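Local structure of oxygen-independent coproporphyrinogen III oxidase (Escherichia coli, 1OLT) at residues N119-R131 with L153-N165. The protein catalyses the anaerobic oxidative decarboxylation of two propionate groups of coproporphyrinogen III to the vinyl groups of protoporphyrinogen IX, using a [4Fe-4S] cluster and S-adenosyl-L-methionine. Sequence-based numbering, arbitrary orientation.
Sequences NKAQISRLMKLLR and LDVLDHLRAEGFN
With CG anti to the backbone N (chi1 -172°), the H158 imidazole swings across to helix 120-131, while E162, its chain bent at chi2 (-73°), brings its carboxylate back to S124. K120 lies across the ring: its CB sits over the centre of one face of H158 in a CH-pi contact, 3.8 Å from the centroid. The single N-H of H158 NE2 is shared between S124 OG, at the ring edge (2.8 Å), and K120 O, both bonds weak. The S124 hydroxyl in turn donates to E162 OE2 at 2.6 Å, approaching from above the carboxylate plane. Further along, R131 NH2 gives a nearly straight bond to E162 O at 3.0 Å, the carbonyl oxygen lying near the guanidinium plane. Water joins E162 OE1 to S124 O, and another links OE1 and E162 O to R131 NE. Toward the sheet, I123 CD1 packs on L159 CD2 at 3.9 Å, and M127 SD meets F164 CZ at 3.8 Å in an oblique Met-aromatic contact. G163, with positive phi, leaves the helix in a Schellman motif, and F164 turns inward against W110, I142 and I144. Helix 120-131 precedes strand 140-146 and helix 154-161 follows it; the two lie nearly parallel (15°) on the outer side of the radical SAM core's parallel sheet. Without the carboxylate, as with an alanine at E162, the S124 hydroxyl would probably be left to turn away and the two bridging waters held by fewer bonds. Donation from imidazole, weakly, to hydroxyl to carboxylate is consistent with a proton on H158 NE2, in a short polar network beside the apolar packing.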
loop_
_atom_site.group_PDB
_atom_site.type_symbol
_atom_site.label_atom_id
_atom_site.label_comp_id
_atom_site.label_asym_id
_atom_site.label_seq_id
_atom_site.Cartn_x
_atom_site.Cartn_y
_atom_site.Cartn_z
ATOM N N ASN A 119 8.262 20.257 -7.054
ATOM C CA ASN A 119 8.428 21.485 -6.339
ATOM C C ASN A 119 7.047 22.143 -5.968
ATOM O O ASN A 119 5.982 21.644 -6.351
ATOM C CB ASN A 119 9.447 22.393 -7.121
ATOM C CG ASN A 119 8.880 22.950 -8.450
ATOM O OD1 ASN A 119 7.655 23.137 -8.591
ATOM N ND2 ASN A 119 9.766 23.280 -9.375
ATOM N N LYS A 120 7.037 23.239 -5.233
ATOM C CA LYS A 120 5.775 23.881 -4.828
ATOM C C LYS A 120 4.854 24.251 -5.962
ATOM O O LYS A 120 3.631 24.007 -5.915
ATOM C CB LYS A 120 6.064 25.117 -3.950
ATOM C CG LYS A 120 6.726 24.806 -2.567
ATOM C CD LYS A 120 7.016 26.173 -1.812
ATOM C CE LYS A 120 8.024 26.000 -0.704
ATOM N NZ LYS A 120 8.170 27.259 0.225
ATOM N N ALA A 121 5.423 24.835 -7.028
ATOM C CA ALA A 121 4.624 25.188 -8.208
ATOM C C ALA A 121 4.020 23.957 -8.891
ATOM O O ALA A 121 2.879 23.983 -9.248
ATOM C CB ALA A 121 5.462 26.025 -9.250
ATOM N N GLN A 122 4.777 22.901 -9.024
ATOM C CA GLN A 122 4.307 21.648 -9.601
ATOM C C GLN A 122 3.206 20.953 -8.738
ATOM O O GLN A 122 2.186 20.479 -9.254
ATOM C CB GLN A 122 5.519 20.694 -9.838
ATOM C CG GLN A 122 6.410 21.235 -10.919
ATOM C CD GLN A 122 7.764 20.625 -10.932
ATOM O OE1 GLN A 122 8.206 19.988 -9.924
ATOM N NE2 GLN A 122 8.516 20.888 -12.033
ATOM N N ILE A 123 3.402 20.938 -7.432
ATOM C CA ILE A 123 2.395 20.420 -6.498
ATOM C C ILE A 123 1.128 21.189 -6.730
ATOM O O ILE A 123 0.050 20.605 -6.864
ATOM C CB ILE A 123 2.858 20.616 -5.054
ATOM C CG1 ILE A 123 3.950 19.623 -4.742
ATOM C CG2 ILE A 123 1.692 20.443 -4.105
ATOM C CD1 ILE A 123 4.747 19.944 -3.512
ATOM N N SER A 124 1.227 22.525 -6.763
ATOM C CA SER A 124 0.027 23.343 -6.964
ATOM C C SER A 124 -0.642 23.090 -8.298
ATOM O O SER A 124 -1.904 23.067 -8.405
ATOM C CB SER A 124 0.313 24.860 -6.835
ATOM O OG SER A 124 0.759 25.190 -5.545
ATOM N N ARG A 125 0.187 22.963 -9.328
ATOM C CA ARG A 125 -0.352 22.699 -10.659
ATOM C C ARG A 125 -1.181 21.370 -10.705
ATOM O O ARG A 125 -2.260 21.316 -11.286
ATOM C CB ARG A 125 0.752 22.648 -11.715
ATOM C CG ARG A 125 0.270 22.373 -13.147
ATOM C CD ARG A 125 1.414 22.199 -14.177
ATOM N NE ARG A 125 0.857 21.727 -15.432
ATOM C CZ ARG A 125 1.572 21.229 -16.412
ATOM N NH1 ARG A 125 2.879 21.126 -16.305
ATOM N NH2 ARG A 125 0.962 20.830 -17.541
ATOM N N LEU A 126 -0.637 20.309 -10.161
ATOM C CA LEU A 126 -1.318 19.064 -10.175
ATOM C C LEU A 126 -2.570 19.071 -9.353
ATOM O O LEU A 126 -3.592 18.531 -9.800
ATOM C CB LEU A 126 -0.387 17.931 -9.777
ATOM C CG LEU A 126 -0.960 16.524 -9.777
ATOM C CD1 LEU A 126 -1.631 16.137 -11.093
ATOM C CD2 LEU A 126 0.105 15.580 -9.454
ATOM N N MET A 127 -2.507 19.630 -8.129
ATOM C CA MET A 127 -3.688 19.691 -7.296
ATOM C C MET A 127 -4.824 20.458 -7.972
ATOM O O MET A 127 -5.978 20.104 -7.890
ATOM C CB MET A 127 -3.389 20.322 -5.954
ATOM C CG MET A 127 -2.707 19.436 -5.015
ATOM S SD MET A 127 -3.663 17.884 -4.724
ATOM C CE MET A 127 -5.237 18.476 -4.570
ATOM N N LYS A 128 -4.462 21.549 -8.637
ATOM C CA LYS A 128 -5.408 22.402 -9.344
ATOM C C LYS A 128 -6.063 21.636 -10.493
ATOM O O LYS A 128 -7.284 21.720 -10.681
ATOM C CB LYS A 128 -4.716 23.701 -9.837
ATOM C CG LYS A 128 -5.607 24.655 -10.671
ATOM C CD LYS A 128 -4.815 25.882 -11.198
ATOM C CE LYS A 128 -5.716 26.840 -11.994
ATOM N NZ LYS A 128 -5.413 28.272 -11.637
ATOM N N LEU A 129 -5.284 20.863 -11.239
ATOM C CA LEU A 129 -5.851 20.014 -12.310
ATOM C C LEU A 129 -6.887 19.011 -11.743
ATOM O O LEU A 129 -7.938 18.776 -12.334
ATOM C CB LEU A 129 -4.768 19.194 -12.986
ATOM C CG LEU A 129 -3.899 19.957 -13.970
ATOM C CD1 LEU A 129 -2.717 19.093 -14.313
ATOM C CD2 LEU A 129 -4.720 20.319 -15.183
ATOM N N LEU A 130 -6.565 18.444 -10.605
ATOM C CA LEU A 130 -7.404 17.407 -9.970
ATOM C C LEU A 130 -8.691 18.067 -9.458
ATOM O O LEU A 130 -9.766 17.544 -9.719
ATOM C CB LEU A 130 -6.617 16.694 -8.839
ATOM C CG LEU A 130 -5.538 15.772 -9.338
ATOM C CD1 LEU A 130 -4.589 15.353 -8.221
ATOM C CD2 LEU A 130 -6.120 14.547 -10.093
ATOM N N ARG A 131 -8.578 19.188 -8.722
ATOM C CA ARG A 131 -9.711 19.892 -8.111
ATOM C C ARG A 131 -10.654 20.468 -9.147
ATOM O O ARG A 131 -11.822 20.543 -8.900
ATOM C CB ARG A 131 -9.304 21.114 -7.220
ATOM C CG ARG A 131 -8.667 20.666 -5.909
ATOM C CD ARG A 131 -8.544 21.749 -4.822
ATOM N NE ARG A 131 -7.830 21.195 -3.648
ATOM C CZ ARG A 131 -8.368 20.497 -2.616
ATOM N NH1 ARG A 131 -9.679 20.188 -2.525
ATOM N NH2 ARG A 131 -7.547 20.105 -1.647
ATOM N N LEU A 153 11.457 22.312 5.113
ATOM C CA LEU A 153 10.303 22.183 6.004
ATOM C C LEU A 153 9.056 22.924 5.486
ATOM O O LEU A 153 7.949 22.441 5.667
ATOM C CB LEU A 153 10.626 22.744 7.391
ATOM C CG LEU A 153 11.570 21.956 8.300
ATOM C CD1 LEU A 153 11.765 22.768 9.635
ATOM C CD2 LEU A 153 11.074 20.666 8.624
ATOM N N ASP A 154 9.220 24.084 4.825
ATOM C CA ASP A 154 8.049 24.825 4.353
ATOM C C ASP A 154 7.290 24.179 3.242
ATOM O O ASP A 154 6.221 24.615 2.925
ATOM C CB ASP A 154 8.349 26.302 4.094
ATOM C CG ASP A 154 9.112 26.529 2.821
ATOM O OD1 ASP A 154 9.367 25.601 2.007
ATOM O OD2 ASP A 154 9.508 27.658 2.542
ATOM N N VAL A 155 7.814 23.118 2.627
ATOM C CA VAL A 155 7.024 22.320 1.691
ATOM C C VAL A 155 5.805 21.686 2.411
ATOM O O VAL A 155 4.735 21.513 1.811
ATOM C CB VAL A 155 7.881 21.253 0.925
ATOM C CG1 VAL A 155 7.033 20.280 0.093
ATOM C CG2 VAL A 155 8.954 21.916 0.048
ATOM N N LEU A 156 5.960 21.322 3.692
ATOM C CA LEU A 156 4.832 20.801 4.465
ATOM C C LEU A 156 3.739 21.844 4.643
ATOM O O LEU A 156 2.560 21.515 4.497
ATOM C CB LEU A 156 5.288 20.274 5.828
ATOM C CG LEU A 156 6.309 19.125 5.769
ATOM C CD1 LEU A 156 6.598 18.683 7.193
ATOM C CD2 LEU A 156 5.965 17.982 4.868
ATOM N N ASP A 157 4.099 23.100 4.934
ATOM C CA ASP A 157 3.096 24.172 4.998
ATOM C C ASP A 157 2.369 24.312 3.639
ATOM O O ASP A 157 1.180 24.485 3.592
ATOM C CB ASP A 157 3.690 25.499 5.404
ATOM C CG ASP A 157 4.451 25.394 6.750
ATOM O OD1 ASP A 157 5.607 24.937 6.800
ATOM O OD2 ASP A 157 3.921 25.708 7.777
ATOM N N HIS A 158 3.098 24.209 2.562
ATOM C CA HIS A 158 2.504 24.321 1.239
ATOM C C HIS A 158 1.556 23.161 0.961
ATOM O O HIS A 158 0.468 23.371 0.435
ATOM C CB HIS A 158 3.555 24.307 0.196
ATOM C CG HIS A 158 3.040 24.602 -1.185
ATOM N ND1 HIS A 158 2.662 25.859 -1.571
ATOM C CD2 HIS A 158 2.853 23.805 -2.260
ATOM C CE1 HIS A 158 2.265 25.845 -2.833
ATOM N NE2 HIS A 158 2.379 24.600 -3.283
ATOM N N LEU A 159 1.940 21.929 1.322
ATOM C CA LEU A 159 1.045 20.781 1.173
ATOM C C LEU A 159 -0.247 20.970 1.972
ATOM O O LEU A 159 -1.354 20.672 1.515
ATOM C CB LEU A 159 1.729 19.462 1.605
ATOM C CG LEU A 159 2.925 19.116 0.715
ATOM C CD1 LEU A 159 3.777 18.073 1.355
ATOM C CD2 LEU A 159 2.402 18.651 -0.630
ATOM N N ARG A 160 -0.094 21.401 3.201
ATOM C CA ARG A 160 -1.236 21.721 4.006
ATOM C C ARG A 160 -2.151 22.789 3.367
ATOM O O ARG A 160 -3.398 22.655 3.357
ATOM C CB ARG A 160 -0.742 22.215 5.317
ATOM C CG ARG A 160 -1.664 21.981 6.311
ATOM C CD ARG A 160 -1.657 20.515 6.909
ATOM N NE ARG A 160 -2.725 20.651 7.919
ATOM C CZ ARG A 160 -4.005 20.485 7.642
ATOM N NH1 ARG A 160 -4.409 20.048 6.434
ATOM N NH2 ARG A 160 -4.885 20.695 8.571
ATOM N N ALA A 161 -1.561 23.841 2.812
ATOM C CA ALA A 161 -2.363 24.889 2.176
ATOM C C ALA A 161 -3.050 24.327 0.948
ATOM O O ALA A 161 -4.113 24.796 0.606
ATOM C CB ALA A 161 -1.489 26.207 1.785
ATOM N N GLU A 162 -2.460 23.337 0.308
ATOM C CA GLU A 162 -3.092 22.656 -0.836
ATOM C C GLU A 162 -4.108 21.607 -0.446
ATOM O O GLU A 162 -4.769 21.077 -1.299
ATOM C CB GLU A 162 -2.049 22.029 -1.774
ATOM C CG GLU A 162 -1.143 23.040 -2.443
ATOM C CD GLU A 162 -1.842 23.868 -3.557
ATOM O OE1 GLU A 162 -2.922 23.462 -4.033
ATOM O OE2 GLU A 162 -1.296 24.918 -3.936
ATOM N N GLY A 163 -4.271 21.341 0.851
ATOM C CA GLY A 163 -5.374 20.534 1.353
ATOM C C GLY A 163 -4.882 19.126 1.738
ATOM O O GLY A 163 -5.691 18.295 2.153
ATOM N N PHE A 164 -3.581 18.878 1.670
ATOM C CA PHE A 164 -3.093 17.563 2.168
ATOM C C PHE A 164 -3.287 17.469 3.674
ATOM O O PHE A 164 -3.014 18.424 4.377
ATOM C CB PHE A 164 -1.655 17.320 1.799
ATOM C CG PHE A 164 -1.456 16.997 0.339
ATOM C CD1 PHE A 164 -1.282 18.009 -0.597
ATOM C CD2 PHE A 164 -1.471 15.695 -0.113
ATOM C CE1 PHE A 164 -1.087 17.693 -1.902
ATOM C CE2 PHE A 164 -1.325 15.404 -1.464
ATOM C CZ PHE A 164 -1.099 16.403 -2.336
ATOM N N ASN A 165 -3.804 16.346 4.145
ATOM C CA ASN A 165 -4.039 16.120 5.595
ATOM C C ASN A 165 -3.408 14.849 6.195
ATOM O O ASN A 165 -3.531 14.603 7.435
ATOM C CB ASN A 165 -5.532 16.225 5.940
ATOM C CG ASN A 165 -6.441 15.418 5.002
ATOM O OD1 ASN A 165 -6.106 14.337 4.533
ATOM N ND2 ASN A 165 -7.618 15.946 4.772
HETATM O O HOH W 1 5.408 27.090 2.239
HETATM O O HOH W 2 -3.325 24.532 -6.577
HETATM O O HOH W 3 -5.422 22.757 -3.648
#